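Translocator protein BipD (Burkholderia pseudomallei, PDB 3NFT) is required for host-cell invasion, intracellular survival and endosome escape, and probably regulates type III secretion of the effectors BipB and BipC at the needle tip. Local coordinates at residues S234-P237 with D238-W242. Numbering follows the deposited sequence.
Sequences SLPP and DGTVW
Thr240 closes a type II beta turn, Pro237 to Thr240, through its side chain: OG1 donates to Pro237 O at 2.8 Å, and Gly239 supplies the positive phi (77°) that the third turn position calls for. The hydroxyl comes in tilted 35° from the carbonyl plane. It is put there by a chi1 of -68°, which sets OG1 anti to the carbonyl carbon and leaves CG2 anti to the backbone N, on the side of Trp242. That methyl lies over one face of the indole, offset toward the rim, and also packs beside the Pro236 ring, 3.8 Å from its CB. Pro236 in turn meets the far end of the benzo ring obliquely, CG at 3.6 Å from Trp242 CH2, so proline, threonine and tryptophan form a small surface cluster.

The loop carrying this turn joins helix 226-233 to strand 240-243, an outer strand of a three-stranded antiparallel sheet within the chain, where Thr240 and Trp242 pair with Ile175 and Met173. The CB of Asp238 is directed away from the prolines, and its OD2 accepts the backbone N-H of Lys179, while Gly239 N donates to Asp176 OD2. Thr240 OG1 also sits close against both prolines, 3.3 Å from Pro236 CB and 3.5 Å from Pro237 CD.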
loop_
_atom_site.group_PDB
_atom_site.type_symbol
_atom_site.label_atom_id
_atom_site.label_comp_id
_atom_site.label_asym_id
_atom_site.label_seq_id
_atom_site.Cartn_x
_atom_site.Cartn_y
_atom_site.Cartn_z
ATOM N N SER A 234 22.918 5.299 -44.728
ATOM C CA SER A 234 22.296 5.777 -45.958
ATOM C C SER A 234 23.184 6.726 -46.760
ATOM O O SER A 234 22.901 7.003 -47.921
ATOM C CB SER A 234 20.957 6.476 -45.669
ATOM O OG SER A 234 21.155 7.756 -45.068
ATOM N N LEU A 235 24.206 7.279 -46.113
ATOM C CA LEU A 235 24.949 8.404 -46.673
ATOM C C LEU A 235 26.003 7.958 -47.677
ATOM O O LEU A 235 26.662 6.916 -47.490
ATOM C CB LEU A 235 25.627 9.183 -45.574
ATOM C CG LEU A 235 24.646 10.023 -44.758
ATOM C CD1 LEU A 235 25.196 10.262 -43.377
ATOM C CD2 LEU A 235 24.308 11.333 -45.552
ATOM N N PRO A 236 26.193 8.751 -48.736
ATOM C CA PRO A 236 27.308 8.561 -49.662
ATOM C C PRO A 236 28.559 9.176 -49.059
ATOM O O PRO A 236 28.507 9.784 -47.984
ATOM C CB PRO A 236 26.847 9.347 -50.883
ATOM C CG PRO A 236 26.199 10.552 -50.254
ATOM C CD PRO A 236 25.468 10.002 -49.042
ATOM N N PRO A 237 29.692 9.054 -49.754
ATOM C CA PRO A 237 30.948 9.641 -49.258
ATOM C C PRO A 237 31.069 11.141 -49.524
ATOM O O PRO A 237 30.187 11.700 -50.179
ATOM C CB PRO A 237 32.020 8.850 -50.026
ATOM C CG PRO A 237 31.347 8.505 -51.217
ATOM C CD PRO A 237 29.920 8.192 -50.915
ATOM N N ASP A 238 32.091 11.783 -48.979
ATOM C CA ASP A 238 32.350 13.186 -49.329
ATOM C C ASP A 238 32.447 13.416 -50.840
ATOM O O ASP A 238 32.836 12.530 -51.623
ATOM C CB ASP A 238 33.591 13.731 -48.631
ATOM C CG ASP A 238 33.412 13.926 -47.158
ATOM O OD1 ASP A 238 34.450 14.058 -46.437
ATOM O OD2 ASP A 238 32.250 13.988 -46.697
ATOM N N GLY A 239 32.047 14.621 -51.262
ATOM C CA GLY A 239 32.140 15.020 -52.629
ATOM C C GLY A 239 31.105 14.475 -53.584
ATOM O O GLY A 239 31.229 14.641 -54.813
ATOM N N THR A 240 30.090 13.817 -53.049
ATOM C CA THR A 240 29.076 13.184 -53.879
ATOM C C THR A 240 28.213 14.216 -54.559
ATOM O O THR A 240 27.726 15.149 -53.916
ATOM C CB THR A 240 28.206 12.238 -53.057
ATOM O OG1 THR A 240 29.021 11.124 -52.647
ATOM C CG2 THR A 240 26.995 11.723 -53.868
ATOM N N VAL A 241 28.065 14.068 -55.859
ATOM C CA VAL A 241 27.215 14.932 -56.652
ATOM C C VAL A 241 26.060 14.106 -57.195
ATOM O O VAL A 241 26.252 13.122 -57.930
ATOM C CB VAL A 241 27.982 15.639 -57.775
ATOM C CG1 VAL A 241 27.008 16.453 -58.629
ATOM C CG2 VAL A 241 29.058 16.542 -57.193
ATOM N N TRP A 242 24.852 14.481 -56.796
ATOM C CA TRP A 242 23.638 13.770 -57.203
ATOM C C TRP A 242 22.699 14.685 -57.984
ATOM O O TRP A 242 22.521 15.862 -57.640
ATOM C CB TRP A 242 22.872 13.260 -55.988
ATOM C CG TRP A 242 23.322 11.972 -55.384
ATOM C CD1 TRP A 242 23.996 10.961 -56.011
ATOM C CD2 TRP A 242 23.045 11.508 -54.057
ATOM N NE1 TRP A 242 24.185 9.912 -55.129
ATOM C CE2 TRP A 242 23.602 10.228 -53.928
ATOM C CE3 TRP A 242 22.408 12.070 -52.946
ATOM C CZ2 TRP A 242 23.546 9.505 -52.727
ATOM C CZ3 TRP A 242 22.353 11.349 -51.771
ATOM C CH2 TRP A 242 22.898 10.069 -51.679
#